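Carboxylase (Deinococcus radiodurans, PDB 5H80) probably carboxylates biotin using ATP and bicarbonate, acting as the biotin carboxylase domain of a single-chain bacterial carboxylase. Local coordinates at residues 44-49 with 335-340; 50-55 with 72-77; 280-285 with 310-315. One frame throughout, in Å; residues are numbered along the deposited sequence.

Interaction 1 of 3, residues 44-49 with 335-340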
loop_
_atom_site.group_PDB
_atom_site.type_symbol
_atom_site.label_atom_id
_atom_site.label_comp_id
_atom_site.label_asym_id
_atom_site.label_seq_id
_atom_site.Cartn_x
_atom_site.Cartn_y
_atom_site.Cartn_z
ATOM N N ALA A 44 -5.660 -11.192 -13.969
ATOM C CA ALA A 44 -6.556 -10.619 -14.830
ATOM C C ALA A 44 -7.045 -9.423 -13.994
ATOM O O ALA A 44 -7.256 -8.373 -14.571
ATOM C CB ALA A 44 -7.706 -11.479 -15.059
ATOM N N VAL A 45 -7.221 -9.672 -12.724
ATOM C CA VAL A 45 -7.654 -8.503 -11.823
ATOM C C VAL A 45 -6.585 -7.351 -11.827
ATOM O O VAL A 45 -6.905 -6.097 -12.009
ATOM C CB VAL A 45 -7.940 -9.063 -10.394
ATOM C CG1 VAL A 45 -8.145 -7.957 -9.386
ATOM C CG2 VAL A 45 -9.192 -9.945 -10.214
ATOM N N ARG A 46 -5.353 -7.700 -11.602
ATOM C CA ARG A 46 -4.233 -6.844 -11.701
ATOM C C ARG A 46 -4.198 -5.956 -12.972
ATOM O O ARG A 46 -4.035 -4.687 -13.012
ATOM C CB ARG A 46 -2.957 -7.677 -11.549
ATOM C CG ARG A 46 -1.674 -6.799 -11.637
ATOM C CD ARG A 46 -1.421 -5.813 -10.458
ATOM N NE ARG A 46 -0.334 -4.845 -10.618
ATOM C CZ ARG A 46 -0.561 -3.610 -11.069
ATOM N NH1 ARG A 46 -1.687 -3.252 -11.625
ATOM N NH2 ARG A 46 0.383 -2.727 -11.084
ATOM N N ILE A 47 -4.289 -6.648 -14.148
ATOM C CA ILE A 47 -4.360 -6.021 -15.422
ATOM C C ILE A 47 -5.553 -5.063 -15.542
ATOM O O ILE A 47 -5.352 -3.964 -16.077
ATOM C CB ILE A 47 -4.203 -7.004 -16.636
ATOM C CG1 ILE A 47 -2.885 -7.709 -16.526
ATOM C CG2 ILE A 47 -4.317 -6.269 -17.913
ATOM C CD1 ILE A 47 -2.760 -8.973 -17.393
ATOM N N GLU A 48 -6.782 -5.466 -15.183
ATOM C CA GLU A 48 -7.985 -4.616 -15.197
ATOM C C GLU A 48 -7.770 -3.329 -14.419
ATOM O O GLU A 48 -8.001 -2.282 -15.005
ATOM C CB GLU A 48 -9.204 -5.324 -14.605
ATOM C CG GLU A 48 -9.600 -6.472 -15.512
ATOM C CD GLU A 48 -10.508 -7.498 -14.861
ATOM O OE1 GLU A 48 -10.637 -7.514 -13.651
ATOM O OE2 GLU A 48 -11.061 -8.369 -15.589
ATOM N N ARG A 49 -6.962 -3.401 -13.353
ATOM C CA ARG A 49 -6.688 -2.208 -12.465
ATOM C C ARG A 49 -5.684 -1.275 -13.188
ATOM O O ARG A 49 -5.911 -0.124 -13.264
ATOM C CB ARG A 49 -6.214 -2.599 -11.091
ATOM C CG ARG A 49 -7.256 -3.184 -10.155
ATOM C CD ARG A 49 -6.734 -4.027 -9.054
ATOM N NE ARG A 49 -7.805 -4.314 -8.129
ATOM C CZ ARG A 49 -7.704 -5.162 -7.078
ATOM N NH1 ARG A 49 -6.548 -5.804 -6.789
ATOM N NH2 ARG A 49 -8.791 -5.371 -6.329
ATOM N N ASP A 335 4.572 1.476 -10.719
ATOM C CA ASP A 335 3.547 0.601 -11.323
ATOM C C ASP A 335 4.115 -0.067 -12.645
ATOM O O ASP A 335 4.203 0.628 -13.752
ATOM C CB ASP A 335 2.350 1.404 -11.649
ATOM C CG ASP A 335 1.130 0.578 -12.058
ATOM O OD1 ASP A 335 1.320 -0.534 -12.713
ATOM O OD2 ASP A 335 -0.032 0.959 -11.706
ATOM N N LEU A 336 4.551 -1.279 -12.484
ATOM C CA LEU A 336 5.060 -2.070 -13.646
ATOM C C LEU A 336 4.051 -2.358 -14.687
ATOM O O LEU A 336 4.451 -2.463 -15.897
ATOM C CB LEU A 336 5.797 -3.332 -13.229
ATOM C CG LEU A 336 7.167 -3.073 -12.536
ATOM C CD1 LEU A 336 7.727 -4.237 -11.769
ATOM C CD2 LEU A 336 8.152 -2.428 -13.506
ATOM N N VAL A 337 2.771 -2.539 -14.302
ATOM C CA VAL A 337 1.822 -3.029 -15.357
ATOM C C VAL A 337 1.331 -1.867 -16.231
ATOM O O VAL A 337 1.111 -1.952 -17.467
ATOM C CB VAL A 337 0.700 -3.877 -14.761
ATOM C CG1 VAL A 337 -0.238 -4.450 -15.864
ATOM C CG2 VAL A 337 1.291 -4.986 -13.847
ATOM N N THR A 338 1.011 -0.674 -15.630
ATOM C CA THR A 338 0.729 0.493 -16.515
ATOM C C THR A 338 1.923 0.809 -17.456
ATOM O O THR A 338 1.731 1.052 -18.650
ATOM C CB THR A 338 0.379 1.745 -15.679
ATOM O OG1 THR A 338 1.443 2.032 -14.736
ATOM C CG2 THR A 338 -0.875 1.481 -14.995
ATOM N N ALA A 339 3.181 0.691 -16.943
ATOM C CA ALA A 339 4.438 0.890 -17.723
ATOM C C ALA A 339 4.477 -0.154 -18.895
ATOM O O ALA A 339 4.665 0.225 -20.059
ATOM C CB ALA A 339 5.674 0.789 -16.903
ATOM N N GLN A 340 4.193 -1.380 -18.544
ATOM C CA GLN A 340 4.185 -2.474 -19.518
ATOM C C GLN A 340 3.178 -2.215 -20.690
ATOM O O GLN A 340 3.604 -2.250 -21.884
ATOM C CB GLN A 340 3.852 -3.751 -18.852
ATOM C CG GLN A 340 3.974 -5.006 -19.758
ATOM C CD GLN A 340 3.350 -6.220 -19.109
ATOM O OE1 GLN A 340 2.479 -6.157 -18.228
ATOM N NE2 GLN A 340 3.866 -7.411 -19.515
HETATM O O HOH W 1 -2.151 -0.435 -11.709
#
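R46 reaches from helix 42-53 to D335 and V337 at the start of helix 336-344. D335 is the N-cap of that helix, so the arginine binds a helix-capping carboxylate. The contact joins the N-terminal biotin carboxylase domain to the ATP-binding domain, which is of the ATP-grasp kind. CG of R46 leaves CB anti to the backbone N (chi1 -180°), and the chain then bends at chi2. This carries the arginine alongside V337, with R46 CG 4.1 Å from V337 CG2. Further out, R46 NE hydrogen-bonds to H325 NE2. R46 CZ is 3.6 Å from V337 CG2, and this methyl lies over one guanidinium face, displaced toward the rim. R46 NH1 donates to a water at 2.9 Å, beside the carboxylate of D335.

R46 NH2 makes the salt bridge to D335 OD1 at 2.9 Å. The bond is bent, with an N-H...O angle of 131°, and it meets OD1 from above the carboxylate plane. R46 NH2 also forms a salt bridge with E329. These two acids probably stabilise the positive charge of R46, which is buried. P400 of the second subunit packs on the same arginine.

I47 adds a looser apolar touch, its CG1 lying 4.3 Å from V337 CG1. D335 OD1 itself is shared. The main capping bond runs from T338 N to D335 OD1 at 2.9 Å and is nearly straight (167°), while V337 N gives a weak one. T338 N and R46 NH2 reach D335 OD1 from opposite faces of the carboxylate.

Interaction 2 of 3, residues 50-55 with 72-77. With EDO (1,2-ethanediol), chain E.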
loop_
_atom_site.group_PDB
_atom_site.type_symbol
_atom_site.label_atom_id
_atom_site.label_comp_id
_atom_site.label_asym_id
_atom_site.label_seq_id
_atom_site.Cartn_x
_atom_site.Cartn_y
_atom_site.Cartn_z
ATOM N N ALA A 50 -4.665 -1.777 -13.882
ATOM C CA ALA A 50 -3.661 -0.909 -14.632
ATOM C C ALA A 50 -4.413 -0.255 -15.898
ATOM O O ALA A 50 -4.286 0.907 -16.209
ATOM C CB ALA A 50 -2.555 -1.828 -15.124
ATOM N N VAL A 51 -5.252 -1.040 -16.558
ATOM C CA VAL A 51 -6.067 -0.555 -17.684
ATOM C C VAL A 51 -6.939 0.607 -17.253
ATOM O O VAL A 51 -6.994 1.621 -17.988
ATOM C CB VAL A 51 -6.850 -1.693 -18.327
ATOM C CG1 VAL A 51 -7.862 -1.239 -19.419
ATOM C CG2 VAL A 51 -5.823 -2.612 -19.093
ATOM N N SER A 52 -7.570 0.471 -16.142
ATOM C CA SER A 52 -8.438 1.541 -15.561
ATOM C C SER A 52 -7.609 2.747 -15.196
ATOM O O SER A 52 -8.039 3.914 -15.500
ATOM C CB SER A 52 -9.276 1.094 -14.393
ATOM O OG SER A 52 -10.340 0.154 -14.744
ATOM N N ALA A 53 -6.454 2.519 -14.554
ATOM C CA ALA A 53 -5.518 3.646 -14.230
ATOM C C ALA A 53 -5.132 4.467 -15.483
ATOM O O ALA A 53 -4.961 5.704 -15.461
ATOM C CB ALA A 53 -4.301 3.187 -13.516
ATOM N N LEU A 54 -4.964 3.818 -16.654
ATOM C CA LEU A 54 -4.674 4.511 -17.877
ATOM C C LEU A 54 -5.858 5.222 -18.610
ATOM O O LEU A 54 -5.617 5.909 -19.598
ATOM C CB LEU A 54 -3.989 3.484 -18.806
ATOM C CG LEU A 54 -2.636 2.937 -18.326
ATOM C CD1 LEU A 54 -2.175 1.792 -19.279
ATOM C CD2 LEU A 54 -1.626 4.097 -18.350
ATOM N N GLY A 55 -7.077 4.984 -18.134
ATOM C CA GLY A 55 -8.304 5.413 -18.777
ATOM C C GLY A 55 -8.673 4.623 -20.036
ATOM O O GLY A 55 -9.384 5.143 -20.945
ATOM N N VAL A 72 -14.020 -11.324 -13.518
ATOM C CA VAL A 72 -15.277 -11.234 -14.273
ATOM C C VAL A 72 -15.950 -9.853 -14.097
ATOM O O VAL A 72 -15.998 -9.024 -15.065
ATOM C CB VAL A 72 -16.149 -12.425 -13.902
ATOM C CG1 VAL A 72 -17.511 -12.298 -14.600
ATOM C CG2 VAL A 72 -15.504 -13.751 -14.263
ATOM N N ARG A 73 -16.387 -9.622 -12.856
ATOM C CA ARG A 73 -17.063 -8.396 -12.441
ATOM C C ARG A 73 -16.228 -7.151 -12.658
ATOM O O ARG A 73 -16.760 -6.088 -12.987
ATOM C CB ARG A 73 -17.371 -8.451 -10.931
ATOM C CG ARG A 73 -18.596 -9.247 -10.523
ATOM C CD ARG A 73 -18.658 -9.434 -8.998
ATOM N NE ARG A 73 -17.545 -10.239 -8.468
ATOM C CZ ARG A 73 -17.538 -10.886 -7.300
ATOM N NH1 ARG A 73 -18.593 -10.871 -6.479
ATOM N NH2 ARG A 73 -16.453 -11.575 -6.948
ATOM N N ARG A 74 -14.911 -7.257 -12.417
ATOM C CA ARG A 74 -14.036 -6.078 -12.532
ATOM C C ARG A 74 -13.759 -5.584 -13.949
ATOM O O ARG A 74 -13.373 -4.407 -14.131
ATOM C CB ARG A 74 -12.700 -6.292 -11.734
ATOM C CG ARG A 74 -11.688 -5.189 -11.749
ATOM C CD ARG A 74 -12.235 -3.945 -10.980
ATOM N NE ARG A 74 -11.238 -2.854 -11.028
ATOM C CZ ARG A 74 -10.972 -2.070 -12.079
ATOM N NH1 ARG A 74 -11.642 -2.217 -13.234
ATOM N NH2 ARG A 74 -10.025 -1.156 -12.003
ATOM N N ALA A 75 -13.865 -6.418 -14.977
ATOM C CA ALA A 75 -13.691 -5.877 -16.288
ATOM C C ALA A 75 -14.792 -4.864 -16.691
ATOM O O ALA A 75 -15.929 -4.845 -16.128
ATOM C CB ALA A 75 -13.681 -7.072 -17.249
ATOM N N ASP A 76 -14.517 -4.089 -17.697
ATOM C CA ASP A 76 -15.558 -3.188 -18.243
ATOM C C ASP A 76 -16.548 -4.061 -18.972
ATOM O O ASP A 76 -17.727 -3.765 -19.038
ATOM C CB ASP A 76 -15.035 -2.136 -19.194
ATOM C CG ASP A 76 -14.087 -1.206 -18.526
ATOM O OD1 ASP A 76 -14.507 -0.548 -17.553
ATOM O OD2 ASP A 76 -12.921 -1.173 -18.948
ATOM N N GLU A 77 -16.043 -5.133 -19.555
ATOM C CA GLU A 77 -16.992 -6.089 -20.161
ATOM C C GLU A 77 -16.336 -7.450 -20.112
ATOM O O GLU A 77 -15.092 -7.524 -20.219
ATOM C CB GLU A 77 -17.433 -5.615 -21.506
ATOM C CG GLU A 77 -16.681 -6.132 -22.678
ATOM C CD GLU A 77 -17.190 -5.485 -23.994
ATOM O OE1 GLU A 77 -16.587 -4.461 -24.421
ATOM O OE2 GLU A 77 -18.217 -6.005 -24.550
HETATM C C1 EDO E . -7.107 7.212 -24.327
HETATM O O1 EDO E . -8.369 6.935 -23.703
HETATM C C2 EDO E . -6.130 7.545 -23.182
HETATM O O2 EDO E . -4.846 7.919 -23.714
#
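R74 grips S52 through two hydrogen bonds to one atom. R74 NH1 donates to S52 OG at 3.1 Å with an N-H...O angle of 147°. R74 NH2 donates to S52 OG, also at 3.1 Å, with an angle of 150°. The guanidinium approaches end-on, and the hydroxyl oxygen lies in its plane. R74 CG is anti to the backbone N (chi1 180°), and a bend at chi2 then brings the guanidinium up to S52. The hydroxyl also makes a weak hydrogen bond to E48 O, one turn back in its own helix.

Packing adds little. S52 CB lies at the guanidinium edge, 3.4 Å from R74 NH2. The side chain of R74 also rests on E48 and R49.

Charge enters from outside. R74 NE has a weak, long ion pair with E447 of the second subunit. Replacing R74 with alanine would probably leave S52 OG without either guanidinium donor and open a gap beside T443 of that subunit.

Backbone bonds close helix 42-53 at G55 in a Schellman motif. A 1,2-ethanediol bonds weakly to the G55 carbonyl. Beyond the pair, the D76 carboxylate accepts from S58 N through OD2.

The two helices belong to successive beta-alpha-beta units. Helix 42-53 links strand 34-37 to strand 57-62, and helix 70-74 links strand 57-62 to strand 77-80. This is the parallel alpha/beta fold of the biotin carboxylase N-terminal domain.

Interaction 3 of 3, residues 280-285 with 310-315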
loop_
_atom_site.group_PDB
_atom_site.type_symbol
_atom_site.label_atom_id
_atom_site.label_comp_id
_atom_site.label_asym_id
_atom_site.label_seq_id
_atom_site.Cartn_x
_atom_site.Cartn_y
_atom_site.Cartn_z
ATOM N N ARG A 280 25.305 -7.516 -7.061
ATOM C CA ARG A 280 24.214 -6.764 -7.678
ATOM C C ARG A 280 24.567 -6.146 -9.008
ATOM O O ARG A 280 23.785 -6.359 -9.931
ATOM C CB ARG A 280 23.620 -5.767 -6.687
ATOM C CG ARG A 280 22.507 -4.916 -7.284
ATOM C CD ARG A 280 21.699 -3.988 -6.373
ATOM N NE ARG A 280 21.024 -4.657 -5.290
ATOM C CZ ARG A 280 21.448 -4.750 -4.034
ATOM N NH1 ARG A 280 22.562 -4.084 -3.598
ATOM N NH2 ARG A 280 20.786 -5.456 -3.192
ATOM N N THR A 281 25.669 -5.378 -9.120
ATOM C CA THR A 281 25.929 -4.630 -10.289
ATOM C C THR A 281 26.294 -5.651 -11.372
ATOM O O THR A 281 25.959 -5.393 -12.511
ATOM C CB THR A 281 26.967 -3.482 -10.248
ATOM O OG1 THR A 281 28.128 -3.748 -11.026
ATOM C CG2 THR A 281 27.089 -2.891 -9.100
ATOM N N ALA A 282 26.939 -6.725 -10.976
ATOM C CA ALA A 282 27.201 -7.759 -12.035
ATOM C C ALA A 282 25.988 -8.465 -12.629
ATOM O O ALA A 282 25.856 -8.613 -13.919
ATOM C CB ALA A 282 28.203 -8.761 -11.566
ATOM N N LEU A 283 25.082 -8.842 -11.746
ATOM C CA LEU A 283 23.811 -9.419 -12.168
ATOM C C LEU A 283 23.023 -8.518 -13.060
ATOM O O LEU A 283 22.589 -8.873 -14.129
ATOM C CB LEU A 283 22.976 -9.766 -10.969
ATOM C CG LEU A 283 22.891 -11.051 -10.209
ATOM C CD1 LEU A 283 23.365 -12.386 -10.840
ATOM C CD2 LEU A 283 23.074 -10.909 -8.760
ATOM N N ILE A 284 22.884 -7.240 -12.691
ATOM C CA ILE A 284 22.144 -6.307 -13.509
ATOM C C ILE A 284 22.785 -6.023 -14.855
ATOM O O ILE A 284 22.099 -6.015 -15.871
ATOM C CB ILE A 284 21.864 -5.037 -12.731
ATOM C CG1 ILE A 284 21.078 -5.497 -11.459
ATOM C CG2 ILE A 284 21.209 -4.036 -13.638
ATOM C CD1 ILE A 284 20.854 -4.238 -10.542
ATOM N N GLY A 285 24.116 -5.983 -14.871
ATOM C CA GLY A 285 24.887 -5.769 -16.099
ATOM C C GLY A 285 24.618 -6.920 -17.088
ATOM O O GLY A 285 24.407 -6.611 -18.272
ATOM N N GLY A 310 29.394 -15.249 -4.845
ATOM C CA GLY A 310 28.903 -14.316 -5.841
ATOM C C GLY A 310 29.227 -14.718 -7.300
ATOM O O GLY A 310 28.988 -13.949 -8.214
ATOM N N ASP A 311 29.683 -15.924 -7.545
ATOM C CA ASP A 311 29.527 -16.488 -8.871
ATOM C C ASP A 311 28.057 -16.558 -9.262
ATOM O O ASP A 311 27.178 -16.951 -8.464
ATOM C CB ASP A 311 30.147 -17.930 -8.948
ATOM C CG ASP A 311 31.693 -17.913 -8.962
ATOM O OD1 ASP A 311 32.367 -16.906 -9.317
ATOM O OD2 ASP A 311 32.244 -18.951 -8.542
ATOM N N PHE A 312 27.800 -16.316 -10.526
ATOM C CA PHE A 312 26.352 -16.433 -11.017
ATOM C C PHE A 312 26.245 -17.220 -12.347
ATOM O O PHE A 312 27.240 -17.254 -13.145
ATOM C CB PHE A 312 25.606 -15.065 -11.011
ATOM C CG PHE A 312 26.194 -14.032 -11.868
ATOM C CD1 PHE A 312 25.911 -13.937 -13.240
ATOM C CD2 PHE A 312 27.221 -13.186 -11.402
ATOM C CE1 PHE A 312 26.486 -12.964 -14.052
ATOM C CE2 PHE A 312 27.791 -12.234 -12.208
ATOM C CZ PHE A 312 27.444 -12.104 -13.569
ATOM N N TYR A 313 25.076 -17.776 -12.577
ATOM C CA TYR A 313 24.760 -18.591 -13.793
ATOM C C TYR A 313 23.378 -18.128 -14.259
ATOM O O TYR A 313 22.440 -18.229 -13.423
ATOM C CB TYR A 313 24.699 -20.029 -13.430
ATOM C CG TYR A 313 26.002 -20.514 -12.894
ATOM C CD1 TYR A 313 27.012 -20.824 -13.759
ATOM C CD2 TYR A 313 26.244 -20.587 -11.532
ATOM C CE1 TYR A 313 28.259 -21.294 -13.299
ATOM C CE2 TYR A 313 27.516 -20.983 -11.040
ATOM C CZ TYR A 313 28.509 -21.311 -11.961
ATOM O OH TYR A 313 29.767 -21.713 -11.592
ATOM N N PHE A 314 23.325 -17.674 -15.498
ATOM C CA PHE A 314 22.031 -17.408 -16.203
ATOM C C PHE A 314 21.248 -18.692 -16.379
ATOM O O PHE A 314 21.763 -19.673 -16.966
ATOM C CB PHE A 314 22.322 -16.673 -17.501
ATOM C CG PHE A 314 21.108 -16.548 -18.383
ATOM C CD1 PHE A 314 20.032 -15.799 -17.967
ATOM C CD2 PHE A 314 21.043 -17.192 -19.614
ATOM C CE1 PHE A 314 18.889 -15.680 -18.741
ATOM C CE2 PHE A 314 19.919 -17.009 -20.427
ATOM C CZ PHE A 314 18.834 -16.285 -19.970
ATOM N N ILE A 315 20.011 -18.754 -15.903
ATOM C CA ILE A 315 19.152 -19.919 -15.973
ATOM C C ILE A 315 17.933 -19.720 -16.842
ATOM O O ILE A 315 17.504 -20.711 -17.380
ATOM C CB ILE A 315 18.739 -20.591 -14.645
ATOM C CG1 ILE A 315 17.878 -19.741 -13.682
ATOM C CG2 ILE A 315 19.977 -21.122 -13.917
ATOM C CD1 ILE A 315 17.218 -20.515 -12.518
#
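The contact of A282 and L283 with F312 is apolar packing of a helix against a sheet. A282 and L283 lie on helix 277-293. F312 begins strand 312-318, an outermost strand of the four-stranded antiparallel sheet of the ATP-grasp domain. The two segments bury 153 Å² in all, much of it on F312.

The phenylalanine points from its strand toward the helix. Its ring is met at two places. L283 CD1 touches the base, 3.4 Å from F312 CG and 3.5 Å from F312 CB. L283 CD1 is also 3.8 Å from F312 CD1. This is a close fit for carbon atoms. A282 meets the outer part of the ring, with A282 CB 3.6 Å from F312 CE2 and 4.0 Å from F312 CZ. Both methyls approach the ring obliquely. The side chains of L283 and F312 run past each other in opposite directions.

The torsion of F312 explains the reach. CG sits between the backbone N and the carbonyl carbon (chi1 61°), a crowded position that places the ring beside the helix. L283 has a chi1 of -92°, away from a staggered value, so its side chain may be somewhat strained here.

Neighbours extend the packing. V306 of strand 299-306 touches both L283 and F312. L283 also rests on F304, I238 and V240, and so spans the inner strands. Next to it, I284 packs on V240, H251 and W253.

The groups that meet are methyls and an aromatic ring. Their fit rests on shape, and probably on partial exclusion of water, since L283 is buried while A282 and F312 keep some exposure. Helix and edge strand are thus held together here by close van der Waals contact rather than by directed polar bonds.

How the interactions relate
Interactions 1 and 2 are neighbours, with centres 10 Å apart. They share helix 42-53 and touch through E48 with R74 and A75, and through V337 with A50. The helix thus faces helix 336-344 through one set of residues and helix 70-74 through another. Both contacts also reach the second subunit, so they lie near the dimer interface. Interaction 3 stands apart in the ATP-binding domain, its centre 28 Å from that of interaction 1 and 37 Å from that of interaction 2. Along the chain, interaction 2 closes before interaction 3 opens. Both are nested inside the long loop closed by interaction 1, which ties the N-terminal domain to the ATP-binding domain.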